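Local coordinates for protein carboxylase (PDB 5H80) that probably catalyses, through its biotin carboxylase domain, the ATP-dependent carboxylation of biotin held by a carrier domain of the same chain, at residues L36-G41 with T105-G110; Q57-Y62 with E77-S82; H251-D256 with A359-P364; E268-P273 with T326-W331. All blocks are in the same frame, centred on the assembly; numbering follows the deposited sequence. Where two conformers were deposited one is given.

Interaction 1. Residues L36-G41 with T105-G110; sequences LIANRG and THVHPG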
loop_
_atom_site.group_PDB
_atom_site.type_symbol
_atom_site.label_atom_id
_atom_site.label_comp_id
_atom_site.label_asym_id
_atom_site.label_seq_id
_atom_site.Cartn_x
_atom_site.Cartn_y
_atom_site.Cartn_z
ATOM N N LEU A 36 5.668 -12.543 -22.727
ATOM C CA LEU A 36 5.032 -13.813 -22.412
ATOM C C LEU A 36 5.324 -14.167 -21.027
ATOM O O LEU A 36 6.490 -14.276 -20.697
ATOM C CB LEU A 36 5.506 -14.935 -23.323
ATOM C CG LEU A 36 5.134 -16.394 -23.048
ATOM C CD1 LEU A 36 3.686 -16.441 -23.353
ATOM C CD2 LEU A 36 5.928 -17.372 -23.961
ATOM N N ILE A 37 4.279 -14.407 -20.223
ATOM C CA ILE A 37 4.398 -14.691 -18.761
ATOM C C ILE A 37 4.356 -16.225 -18.635
ATOM O O ILE A 37 3.262 -16.870 -18.655
ATOM C CB ILE A 37 3.324 -13.954 -17.948
ATOM C CG1 ILE A 37 3.468 -12.431 -18.207
ATOM C CG2 ILE A 37 3.348 -14.256 -16.452
ATOM C CD1 ILE A 37 2.417 -11.624 -17.518
ATOM N N ALA A 38 5.523 -16.861 -18.607
ATOM C CA ALA A 38 5.617 -18.322 -18.506
ATOM C C ALA A 38 5.448 -18.865 -17.050
ATOM O O ALA A 38 6.358 -19.414 -16.476
ATOM C CB ALA A 38 6.920 -18.844 -19.115
ATOM N N ASN A 39 4.269 -18.647 -16.484
ATOM C CA ASN A 39 4.002 -18.885 -15.106
ATOM C C ASN A 39 2.472 -18.698 -14.855
ATOM O O ASN A 39 1.707 -18.661 -15.828
ATOM C CB ASN A 39 4.834 -17.965 -14.142
ATOM C CG ASN A 39 5.241 -18.690 -12.870
ATOM O OD1 ASN A 39 4.417 -19.257 -12.181
ATOM N ND2 ASN A 39 6.510 -18.752 -12.565
ATOM N N ARG A 40 2.061 -18.762 -13.594
ATOM C CA ARG A 40 0.644 -18.700 -13.253
ATOM C C ARG A 40 0.413 -18.177 -11.865
ATOM O O ARG A 40 1.380 -17.982 -11.111
ATOM C CB ARG A 40 0.062 -20.121 -13.479
ATOM C CG ARG A 40 0.851 -21.202 -12.804
ATOM C CD ARG A 40 0.464 -21.401 -11.382
ATOM N NE ARG A 40 -1.006 -21.514 -11.051
ATOM C CZ ARG A 40 -1.518 -21.416 -9.807
ATOM N NH1 ARG A 40 -2.825 -21.508 -9.556
ATOM N NH2 ARG A 40 -0.705 -21.248 -8.750
ATOM N N GLY A 41 -0.847 -17.938 -11.467
ATOM C CA GLY A 41 -1.137 -17.700 -10.074
ATOM C C GLY A 41 -0.691 -16.287 -9.699
ATOM O O GLY A 41 -0.562 -15.440 -10.629
ATOM N N THR A 105 8.181 -10.748 -27.566
ATOM C CA THR A 105 9.515 -10.235 -27.659
ATOM C C THR A 105 10.353 -10.608 -26.474
ATOM O O THR A 105 11.523 -10.551 -26.504
ATOM C CB THR A 105 9.381 -8.691 -27.829
ATOM O OG1 THR A 105 8.655 -8.161 -26.683
ATOM C CG2 THR A 105 8.548 -8.446 -29.048
ATOM N N HIS A 106 9.673 -10.906 -25.347
ATOM C CA HIS A 106 10.279 -11.105 -24.048
ATOM C C HIS A 106 9.559 -12.260 -23.401
ATOM O O HIS A 106 8.372 -12.525 -23.624
ATOM C CB HIS A 106 10.140 -9.816 -23.148
ATOM C CG HIS A 106 10.925 -8.671 -23.657
ATOM N ND1 HIS A 106 10.524 -7.979 -24.758
ATOM C CD2 HIS A 106 12.068 -8.078 -23.232
ATOM C CE1 HIS A 106 11.399 -7.029 -25.022
ATOM N NE2 HIS A 106 12.350 -7.076 -24.119
ATOM N N VAL A 107 10.266 -12.999 -22.539
ATOM C CA VAL A 107 9.732 -14.091 -21.748
ATOM C C VAL A 107 10.097 -13.836 -20.266
ATOM O O VAL A 107 11.278 -13.881 -19.873
ATOM C CB VAL A 107 10.237 -15.541 -22.138
ATOM C CG1 VAL A 107 9.622 -16.585 -21.259
ATOM C CG2 VAL A 107 9.759 -15.847 -23.548
ATOM N N HIS A 108 9.053 -13.544 -19.468
ATOM C CA HIS A 108 9.177 -13.525 -17.983
ATOM C C HIS A 108 8.797 -14.913 -17.360
ATOM O O HIS A 108 7.644 -15.385 -17.312
ATOM C CB HIS A 108 8.373 -12.386 -17.304
ATOM C CG HIS A 108 8.988 -11.952 -15.981
ATOM N ND1 HIS A 108 9.419 -12.881 -15.097
ATOM C CD2 HIS A 108 9.120 -10.752 -15.362
ATOM C CE1 HIS A 108 9.939 -12.275 -14.032
ATOM N NE2 HIS A 108 9.702 -10.981 -14.150
ATOM N N PRO A 109 9.843 -15.612 -16.861
ATOM C CA PRO A 109 9.593 -16.913 -16.266
ATOM C C PRO A 109 9.072 -16.956 -14.800
ATOM O O PRO A 109 8.762 -18.032 -14.245
ATOM C CB PRO A 109 10.990 -17.505 -16.338
ATOM C CG PRO A 109 11.848 -16.399 -16.026
ATOM C CD PRO A 109 11.234 -15.199 -16.662
ATOM N N GLY A 110 8.783 -15.778 -14.232
ATOM C CA GLY A 110 8.532 -15.639 -12.790
ATOM C C GLY A 110 9.464 -16.343 -11.844
ATOM O O GLY A 110 10.626 -16.110 -11.870
HETATM O O HOH W 1 8.981 -20.237 -15.751
#
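Leu36 and Val107 lie side by side and point the same way, with Leu36 CD2 4.1 Å from Val107 CG2. The torsion of Val107 divides its two methyls between two partners. CG1, anti to the backbone N (chi1 -180°), reaches Ala38 CB at 4.1 Å, while CG2 is left for Leu36. The parallel pairing that holds them abreast is read from three backbone bonds: Leu36 N to His106 O at 2.8 Å, His108 N to Leu36 O at 2.9 Å, and Ala38 N to His108 O at 2.9 Å. Strand 34-37, the middle strand of the five-stranded parallel sheet of the Rossmann-like N-terminal domain, is thereby joined to its neighbour 106-108, and leads into helix 42-53. Leu36 and Val107 face one side of the sheet, where helix 92-101 packs on Leu36. Ile37 and His108 face the other, against helix 42-53, and His108 NE2 is bonded to Gln340. Beyond the strand ends the amide of Asn39 takes over. Its ND2 donates to Pro109 O at 2.9 Å with an N-H...O angle of 159°, the acceptor lying close to the amide plane; ND2 is also bonded to Tyr111 O. On the amide's other branch, OD1 accepts Arg40 N on a lone pair, which helps fix the group's rotation. A water donates to both Ala38 O and Pro109 O, and a CB on Gly110 would run into Asn39 ND2.

Interaction 2. Residues Q57-Y62 with E77-S82; sequences QSVAVY and EAVALS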
loop_
_atom_site.group_PDB
_atom_site.type_symbol
_atom_site.label_atom_id
_atom_site.label_comp_id
_atom_site.label_asym_id
_atom_site.label_seq_id
_atom_site.Cartn_x
_atom_site.Cartn_y
_atom_site.Cartn_z
ATOM N N GLN A 57 2.762 -4.803 -23.286
ATOM C CA GLN A 57 1.695 -5.778 -23.387
ATOM C C GLN A 57 2.045 -7.106 -22.842
ATOM O O GLN A 57 3.189 -7.467 -22.919
ATOM C CB GLN A 57 1.225 -5.940 -24.851
ATOM C CG GLN A 57 0.607 -4.647 -25.376
ATOM C CD GLN A 57 0.420 -4.713 -26.853
ATOM O OE1 GLN A 57 1.056 -5.537 -27.555
ATOM N NE2 GLN A 57 -0.445 -3.853 -27.348
ATOM N N SER A 58 1.042 -7.812 -22.282
ATOM C CA SER A 58 1.252 -9.110 -21.751
ATOM C C SER A 58 0.478 -10.206 -22.456
ATOM O O SER A 58 -0.679 -10.078 -22.786
ATOM C CB SER A 58 0.917 -9.195 -20.224
ATOM O OG SER A 58 -0.466 -8.867 -19.914
ATOM N N VAL A 59 1.141 -11.359 -22.518
ATOM C CA VAL A 59 0.517 -12.594 -22.972
ATOM C C VAL A 59 0.652 -13.611 -21.829
ATOM O O VAL A 59 1.733 -13.991 -21.487
ATOM C CB VAL A 59 1.172 -13.058 -24.314
ATOM C CG1 VAL A 59 0.544 -14.408 -24.729
ATOM C CG2 VAL A 59 1.183 -11.921 -25.395
ATOM N N ALA A 60 -0.454 -14.052 -21.283
ATOM C CA ALA A 60 -0.523 -15.106 -20.246
ATOM C C ALA A 60 -0.753 -16.466 -20.921
ATOM O O ALA A 60 -1.139 -16.518 -22.154
ATOM C CB ALA A 60 -1.605 -14.751 -19.226
ATOM N N VAL A 61 -0.459 -17.524 -20.174
ATOM C CA VAL A 61 -0.781 -18.877 -20.592
ATOM C C VAL A 61 -1.527 -19.515 -19.397
ATOM O O VAL A 61 -1.298 -19.203 -18.174
ATOM C CB VAL A 61 0.451 -19.728 -21.027
ATOM C CG1 VAL A 61 1.075 -19.251 -22.356
ATOM C CG2 VAL A 61 1.535 -19.823 -19.917
ATOM N N TYR A 62 -2.406 -20.446 -19.682
ATOM C CA TYR A 62 -3.123 -21.172 -18.692
ATOM C C TYR A 62 -3.455 -22.604 -19.091
ATOM O O TYR A 62 -3.650 -22.898 -20.296
ATOM C CB TYR A 62 -4.448 -20.470 -18.220
ATOM C CG TYR A 62 -5.436 -20.249 -19.330
ATOM C CD1 TYR A 62 -6.553 -21.046 -19.402
ATOM C CD2 TYR A 62 -5.251 -19.287 -20.394
ATOM C CE1 TYR A 62 -7.427 -20.967 -20.460
ATOM C CE2 TYR A 62 -6.211 -19.152 -21.452
ATOM C CZ TYR A 62 -7.293 -19.998 -21.431
ATOM O OH TYR A 62 -8.215 -19.969 -22.428
ATOM N N GLU A 77 -3.767 -10.565 -23.244
ATOM C CA GLU A 77 -4.300 -11.707 -24.015
ATOM C C GLU A 77 -3.818 -12.965 -23.328
ATOM O O GLU A 77 -2.704 -12.952 -22.762
ATOM C CB GLU A 77 -3.961 -11.573 -25.462
ATOM C CG GLU A 77 -2.732 -12.262 -25.929
ATOM C CD GLU A 77 -2.459 -11.959 -27.427
ATOM O OE1 GLU A 77 -1.682 -11.002 -27.704
ATOM O OE2 GLU A 77 -3.068 -12.671 -28.295
ATOM N N ALA A 78 -4.704 -13.952 -23.202
ATOM C CA ALA A 78 -4.367 -15.196 -22.582
ATOM C C ALA A 78 -4.538 -16.333 -23.561
ATOM O O ALA A 78 -5.605 -16.423 -24.237
ATOM C CB ALA A 78 -5.200 -15.443 -21.343
ATOM N N VAL A 79 -3.527 -17.230 -23.535
ATOM C CA VAL A 79 -3.386 -18.324 -24.523
ATOM C C VAL A 79 -3.483 -19.711 -23.829
ATOM O O VAL A 79 -2.722 -20.040 -22.902
ATOM C CB VAL A 79 -2.084 -18.172 -25.296
ATOM C CG1 VAL A 79 -1.880 -19.367 -26.250
ATOM C CG2 VAL A 79 -2.128 -16.868 -26.083
ATOM N N ALA A 80 -4.482 -20.502 -24.183
ATOM C CA ALA A 80 -4.644 -21.840 -23.520
ATOM C C ALA A 80 -3.505 -22.803 -23.871
ATOM O O ALA A 80 -3.180 -22.901 -25.057
ATOM C CB ALA A 80 -5.996 -22.447 -23.958
ATOM N N LEU A 81 -2.998 -23.554 -22.884
ATOM C CA LEU A 81 -1.924 -24.553 -23.103
ATOM C C LEU A 81 -2.694 -25.871 -23.398
ATOM O O LEU A 81 -3.694 -26.156 -22.796
ATOM C CB LEU A 81 -1.053 -24.746 -21.849
ATOM C CG LEU A 81 -0.158 -23.536 -21.555
ATOM C CD1 LEU A 81 0.290 -23.464 -20.104
ATOM C CD2 LEU A 81 0.973 -23.455 -22.562
ATOM N N SER A 82 -2.105 -26.681 -24.282
ATOM C CA SER A 82 -2.642 -28.031 -24.589
ATOM C C SER A 82 -2.171 -29.093 -23.611
ATOM O O SER A 82 -2.664 -30.216 -23.615
ATOM C CB SER A 82 -2.199 -28.414 -25.987
ATOM O OG SER A 82 -0.779 -28.576 -25.969
HETATM O O HOH W 2 -7.427 -18.398 -24.508
HETATM O O HOH W 3 -5.516 -24.643 -21.563
#
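Ala60 is held to segment 77-82 by both its backbone N and its O: N donates to Glu77 O at 2.9 Å, and O accepts Val79 N at 2.8 Å. Bonds from Glu77 N to Ser58 O, Tyr62 N to Val79 O and Leu81 N to Tyr62 O complete a parallel pairing whose strand axes cross at -29°. CA-H...O contacts fill in between them, such as Val61 CA to Val79 O at 3.2 Å.

Apolar packing on the face of Val59, Val61 and Val79 is extended by Leu81 just past the strand end. Val59 CG1 meets Val79 CG2 at 3.9 Å, and Val61 CB meets Leu81 CD1 at 3.9 Å. Glu77 runs alongside Val59, its CG against Val59 CG2 and CG1, while its carboxylate forms a salt bridge with Arg34.

Aromatic contact dominates the other face. With CG set between the backbone N and the carbonyl carbon (chi1 60°), the Tyr62 ring folds over segment 77-82. Ala80 CA lies 4.0 Å from the ring centroid, 20° off the normal, a CH-pi contact, and Ala78 CB comes within 3.8 Å of Tyr62 CE2. One water bridges Tyr62 OH and Ala78 O, donating to the latter.

The pair forms one edge of the parallel sheet, joined by the beta-alpha-beta crossover through helix 70-74, which touches Ala60 and Tyr62; strand 34-37 flanks segment 57-62 on its other side.

Interaction 3. Residues H251-D256 with A359-P364; sequences HLWERD and ADAAPP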
loop_
_atom_site.group_PDB
_atom_site.type_symbol
_atom_site.label_atom_id
_atom_site.label_comp_id
_atom_site.label_asym_id
_atom_site.label_seq_id
_atom_site.Cartn_x
_atom_site.Cartn_y
_atom_site.Cartn_z
ATOM N N HIS A 251 22.109 -3.097 -4.473
ATOM C CA HIS A 251 21.404 -3.848 -3.500
ATOM C C HIS A 251 20.187 -3.055 -2.985
ATOM O O HIS A 251 20.144 -1.827 -3.047
ATOM C CB HIS A 251 22.251 -4.344 -2.380
ATOM C CG HIS A 251 22.672 -3.260 -1.405
ATOM N ND1 HIS A 251 21.901 -2.821 -0.365
ATOM C CD2 HIS A 251 23.763 -2.453 -1.412
ATOM C CE1 HIS A 251 22.555 -1.858 0.306
ATOM N NE2 HIS A 251 23.620 -1.575 -0.373
ATOM N N LEU A 252 19.225 -3.799 -2.545
ATOM C CA LEU A 252 18.027 -3.303 -1.744
ATOM C C LEU A 252 18.055 -3.885 -0.304
ATOM O O LEU A 252 17.002 -4.311 0.225
ATOM C CB LEU A 252 16.680 -3.480 -2.456
ATOM C CG LEU A 252 16.341 -2.607 -3.640
ATOM C CD1 LEU A 252 16.502 -1.110 -3.299
ATOM C CD2 LEU A 252 17.181 -3.058 -4.753
ATOM N N TRP A 253 19.255 -4.001 0.321
ATOM C CA TRP A 253 19.425 -4.473 1.662
ATOM C C TRP A 253 18.933 -5.923 1.818
ATOM O O TRP A 253 18.934 -6.685 0.843
ATOM C CB TRP A 253 18.759 -3.481 2.724
ATOM C CG TRP A 253 19.438 -2.097 2.604
ATOM C CD1 TRP A 253 20.559 -1.655 3.234
ATOM C CD2 TRP A 253 18.912 -0.984 1.888
ATOM N NE1 TRP A 253 20.789 -0.346 2.913
ATOM C CE2 TRP A 253 19.813 0.090 2.069
ATOM C CE3 TRP A 253 17.768 -0.812 1.039
ATOM C CZ2 TRP A 253 19.578 1.369 1.492
ATOM C CZ3 TRP A 253 17.579 0.483 0.421
ATOM C CH2 TRP A 253 18.425 1.511 0.715
ATOM N N GLU A 254 18.411 -6.262 2.978
ATOM C CA GLU A 254 18.151 -7.607 3.369
ATOM C C GLU A 254 16.733 -7.959 3.658
ATOM O O GLU A 254 15.883 -7.106 4.013
ATOM C CB GLU A 254 19.037 -8.031 4.531
ATOM C CG GLU A 254 18.659 -7.738 5.966
ATOM C CD GLU A 254 18.603 -6.244 6.344
ATOM O OE1 GLU A 254 19.162 -5.442 5.580
ATOM O OE2 GLU A 254 18.041 -6.026 7.417
ATOM N N ARG A 255 16.494 -9.271 3.801
ATOM C CA ARG A 255 15.225 -9.840 4.325
ATOM C C ARG A 255 15.544 -11.018 5.200
ATOM O O ARG A 255 16.614 -11.663 4.991
ATOM C CB ARG A 255 14.326 -10.382 3.202
ATOM C CG ARG A 255 13.706 -9.441 2.242
ATOM C CD ARG A 255 12.956 -10.068 1.069
ATOM N NE ARG A 255 13.771 -10.824 0.120
ATOM C CZ ARG A 255 14.161 -10.396 -1.061
ATOM N NH1 ARG A 255 13.870 -9.160 -1.526
ATOM N NH2 ARG A 255 14.837 -11.207 -1.820
ATOM N N ASP A 256 14.703 -11.241 6.218
ATOM C CA ASP A 256 14.878 -12.349 7.134
ATOM C C ASP A 256 13.686 -13.233 7.008
ATOM O O ASP A 256 12.544 -12.823 7.271
ATOM C CB ASP A 256 15.077 -11.897 8.510
ATOM C CG ASP A 256 15.454 -13.002 9.520
ATOM O OD1 ASP A 256 14.687 -13.965 9.680
ATOM O OD2 ASP A 256 16.523 -12.755 10.144
ATOM N N ALA A 359 27.608 -1.261 0.185
ATOM C CA ALA A 359 27.164 -2.235 1.129
ATOM C C ALA A 359 26.724 -1.630 2.461
ATOM O O ALA A 359 25.829 -2.154 3.057
ATOM C CB ALA A 359 28.236 -3.284 1.372
ATOM N N ASP A 360 27.392 -0.531 2.925
ATOM C CA ASP A 360 27.065 0.069 4.257
ATOM C C ASP A 360 26.083 1.213 4.134
ATOM O O ASP A 360 25.854 1.921 5.108
ATOM C CB ASP A 360 28.294 0.582 4.926
ATOM C CG ASP A 360 28.923 1.719 4.237
ATOM O OD1 ASP A 360 28.641 2.167 3.076
ATOM O OD2 ASP A 360 29.924 2.203 4.909
ATOM N N ALA A 361 25.329 1.251 3.060
ATOM C CA ALA A 361 24.367 2.359 2.845
ATOM C C ALA A 361 23.366 2.302 3.968
ATOM O O ALA A 361 22.871 1.248 4.371
ATOM C CB ALA A 361 23.652 2.315 1.507
ATOM N N ALA A 362 22.995 3.473 4.476
ATOM C CA ALA A 362 22.091 3.476 5.608
ATOM C C ALA A 362 20.740 2.854 5.196
ATOM O O ALA A 362 20.237 3.193 4.092
ATOM C CB ALA A 362 21.862 4.895 6.132
ATOM N N PRO A 363 20.244 1.890 5.952
ATOM C CA PRO A 363 18.935 1.298 5.523
ATOM C C PRO A 363 17.741 2.265 5.688
ATOM O O PRO A 363 17.835 3.162 6.586
ATOM C CB PRO A 363 18.754 0.064 6.376
ATOM C CG PRO A 363 19.942 -0.132 7.226
ATOM C CD PRO A 363 20.857 1.128 7.064
ATOM N N PRO A 364 16.669 2.113 4.886
ATOM C CA PRO A 364 15.440 2.873 5.007
ATOM C C PRO A 364 14.851 2.723 6.458
ATOM O O PRO A 364 14.940 1.681 7.115
ATOM C CB PRO A 364 14.517 2.235 3.949
ATOM C CG PRO A 364 15.460 1.692 2.934
ATOM C CD PRO A 364 16.569 1.114 3.828
#
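Trp253 and Pro363 have CA atoms 7.0 Å apart where the edge strand carrying 251-256 passes loop 359-364, too wide for strand pairing, so side chains make the contact. The Trp253 indole lies flat against the two prolines. Pro364 CD sits 3.4 Å from the centroid of the six-membered ring, 6° off its normal, while Pro363 CA lies 3.9 Å from the centroid of the five-membered ring; both are CH-pi contacts over the same face. At the ring edge NE1 donates to Ala361 O at 3.0 Å with an N-H...O angle of 165°. The acceptor is near the indole plane, but the donor stands well above the plane of that carbonyl. The strand is the outermost of the four-stranded antiparallel sheet of the ATP-grasp domain within this chain, and the loop runs between helix 349-352 and strand 367-374, a strand of a separate antiparallel sheet, so the indole pins the connection to the sheet edge. Replacing Trp253 with an alanine would probably leave Ala361 O without its donor and open a gap beside the two prolines. The opposite indole face is met by His251, whose CE1 is 3.4 Å above the plane. That imidazole, set between backbone N and carbonyl carbon (chi1 73°), is fixed at both nitrogens: ND1 accepts Trp253 N in the ring plane at 3.0 Å, and NE2 is bonded to Pro358 O. NE2 also approaches Ala359 CA at 3.9 Å.

Interaction 4. Residues E268-P273 with T326-W331; sequences EFAPAP and TVTEEW. With EDO (1,2-ethanediol), chain G.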
loop_
_atom_site.group_PDB
_atom_site.type_symbol
_atom_site.label_atom_id
_atom_site.label_comp_id
_atom_site.label_asym_id
_atom_site.label_seq_id
_atom_site.Cartn_x
_atom_site.Cartn_y
_atom_site.Cartn_z
ATOM N N GLU A 268 8.211 -13.352 6.423
ATOM C CA GLU A 268 9.458 -12.814 5.864
ATOM C C GLU A 268 9.483 -11.342 6.242
ATOM O O GLU A 268 8.571 -10.612 5.892
ATOM C CB GLU A 268 9.464 -13.075 4.354
ATOM C CG GLU A 268 9.425 -14.613 4.071
ATOM C CD GLU A 268 8.646 -15.015 2.853
ATOM O OE1 GLU A 268 7.481 -14.603 2.703
ATOM O OE2 GLU A 268 9.237 -15.766 2.064
ATOM N N PHE A 269 10.589 -10.889 6.822
ATOM C CA PHE A 269 10.738 -9.525 7.384
ATOM C C PHE A 269 11.770 -8.655 6.592
ATOM O O PHE A 269 12.771 -9.111 6.121
ATOM C CB PHE A 269 11.129 -9.632 8.835
ATOM C CG PHE A 269 10.152 -10.228 9.652
ATOM C CD1 PHE A 269 9.355 -9.450 10.468
ATOM C CD2 PHE A 269 9.978 -11.608 9.716
ATOM C CE1 PHE A 269 8.470 -10.005 11.299
ATOM C CE2 PHE A 269 9.070 -12.169 10.622
ATOM C CZ PHE A 269 8.255 -11.357 11.335
ATOM N N ALA A 270 11.513 -7.342 6.352
ATOM C CA ALA A 270 12.518 -6.451 5.724
ATOM C C ALA A 270 12.305 -5.132 6.591
ATOM O O ALA A 270 11.145 -4.575 6.637
ATOM C CB ALA A 270 12.381 -6.259 4.268
ATOM N N PRO A 271 13.306 -4.707 7.353
ATOM C CA PRO A 271 14.602 -5.292 7.556
ATOM C C PRO A 271 14.590 -6.555 8.349
ATOM O O PRO A 271 13.596 -6.988 8.955
ATOM C CB PRO A 271 15.333 -4.228 8.377
ATOM C CG PRO A 271 14.240 -3.586 9.195
ATOM C CD PRO A 271 13.043 -3.582 8.309
ATOM N N ALA A 272 15.749 -7.192 8.387
ATOM C CA ALA A 272 15.993 -8.168 9.416
ATOM C C ALA A 272 15.967 -7.587 10.851
ATOM O O ALA A 272 16.843 -6.746 11.094
ATOM C CB ALA A 272 17.363 -8.818 9.167
ATOM N N PRO A 273 15.051 -8.038 11.712
ATOM C CA PRO A 273 14.978 -7.412 13.090
ATOM C C PRO A 273 16.191 -7.615 13.919
ATOM O O PRO A 273 16.794 -8.711 13.890
ATOM C CB PRO A 273 13.694 -7.925 13.687
ATOM C CG PRO A 273 12.941 -8.604 12.573
ATOM C CD PRO A 273 13.896 -8.937 11.460
ATOM N N THR A 326 8.149 -8.851 -2.484
ATOM C CA THR A 326 7.114 -7.851 -1.985
ATOM C C THR A 326 7.508 -7.047 -0.700
ATOM O O THR A 326 7.231 -5.766 -0.585
ATOM C CB THR A 326 5.835 -8.545 -1.655
ATOM O OG1 THR A 326 6.152 -9.513 -0.674
ATOM C CG2 THR A 326 5.215 -9.215 -2.922
ATOM N N VAL A 327 8.074 -7.673 0.296
ATOM C CA VAL A 327 8.440 -6.943 1.562
ATOM C C VAL A 327 9.495 -5.859 1.391
ATOM O O VAL A 327 9.410 -4.779 1.990
ATOM C CB VAL A 327 8.854 -7.854 2.745
ATOM C CG1 VAL A 327 7.676 -8.354 3.526
ATOM C CG2 VAL A 327 9.709 -9.036 2.317
ATOM N N THR A 328 10.485 -6.117 0.532
ATOM C CA THR A 328 11.469 -5.182 0.200
ATOM C C THR A 328 10.858 -4.034 -0.533
ATOM O O THR A 328 11.182 -2.896 -0.258
ATOM C CB THR A 328 12.505 -5.857 -0.738
ATOM O OG1 THR A 328 13.171 -6.890 -0.004
ATOM C CG2 THR A 328 13.516 -4.905 -1.290
ATOM N N GLU A 329 9.969 -4.345 -1.470
ATOM C CA GLU A 329 9.215 -3.281 -2.207
ATOM C C GLU A 329 8.567 -2.333 -1.215
ATOM O O GLU A 329 8.673 -1.108 -1.384
ATOM C CB GLU A 329 8.156 -3.965 -3.135
ATOM C CG GLU A 329 8.825 -4.628 -4.349
ATOM C CD GLU A 329 7.806 -4.990 -5.460
ATOM O OE1 GLU A 329 6.631 -5.220 -5.136
ATOM O OE2 GLU A 329 8.172 -5.005 -6.630
ATOM N N GLU A 330 7.823 -2.804 -0.257
ATOM C CA GLU A 330 7.050 -1.901 0.608
ATOM C C GLU A 330 7.979 -1.192 1.633
ATOM O O GLU A 330 7.748 0.034 1.954
ATOM C CB GLU A 330 5.910 -2.682 1.246
ATOM C CG GLU A 330 4.774 -3.227 0.361
ATOM C CD GLU A 330 4.232 -2.233 -0.494
ATOM O OE1 GLU A 330 3.818 -1.154 0.037
ATOM O OE2 GLU A 330 4.302 -2.379 -1.690
ATOM N N TRP A 331 8.935 -1.908 2.225
ATOM C CA TRP A 331 9.947 -1.274 3.054
ATOM C C TRP A 331 10.708 -0.152 2.312
ATOM O O TRP A 331 10.836 0.986 2.859
ATOM C CB TRP A 331 10.912 -2.319 3.644
ATOM C CG TRP A 331 11.965 -1.766 4.521
ATOM C CD1 TRP A 331 11.852 -0.702 5.458
ATOM C CD2 TRP A 331 13.281 -2.191 4.562
ATOM N NE1 TRP A 331 13.041 -0.509 6.078
ATOM C CE2 TRP A 331 13.942 -1.447 5.585
ATOM C CE3 TRP A 331 13.996 -3.250 3.919
ATOM C CZ2 TRP A 331 15.255 -1.677 5.941
ATOM C CZ3 TRP A 331 15.300 -3.420 4.218
ATOM C CH2 TRP A 331 15.966 -2.624 5.246
HETATM C C1 EDO G . 4.886 -1.410 -4.829
HETATM O O1 EDO G . 5.320 -0.764 -3.618
HETATM C C2 EDO G . 5.773 -1.192 -6.014
HETATM O O2 EDO G . 5.846 0.248 -6.082
#
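Ala270 presses its methyl into the helix face, CB lying 3.4 Å from Trp331 CE3. Trp331, with CG anti to the backbone N (chi1 -179°), swings its indole out from the helix and against the end of the strand. There one ring face takes the Ala270-Pro271 peptide, Pro271 N standing over its centre. The peptide is cis, and the Pro271 side chain crosses that of Trp331 at about a right angle: Pro271 CD is 3.8 Å from the centroid of the five-membered ring, 20° off its normal, and Pro271 CB touches Trp331 CZ2 at 3.5 Å. Replacing Trp331 by a leucine would probably leave the cis peptide and the Pro271 ring without the flat surface they lie on. Val327, one turn before Trp331, faces Ala270. On another side of the helix, Glu330 OE2 accepts a bond from ethanediol O1 at 2.7 Å; the diol, probably from the crystallisation liquor, also binds Arg430 of the second subunit. Helix 325-332 comes directly after strand 312-318 and a short loop, and packs against strand 264-270 in the ATP-grasp part of the fold, probably near the active site as in other biotin carboxylases.

The four contacts form two touching pairs. Interactions 1 and 2 share the parallel sheet of the N-terminal domain: their centres are 9 Å apart, Ile37 N lies 2.9 Å from Val59 O, and interaction 2 is nested within the chain loop that interaction 1 closes. Interactions 3 and 4, centres 10 Å apart, meet where Glu254 OE2 comes within 2.7 Å of Ala272 N, and Pro363 touches Trp331 as well as Trp253. Between the pairs nothing touches; the nearest atoms of interactions 1 and 4 are about 10 Å apart. The position of the ATP-grasp active site is inferred from the family, with interactions 3 and 4 probably nearer to it than interactions 1 and 2.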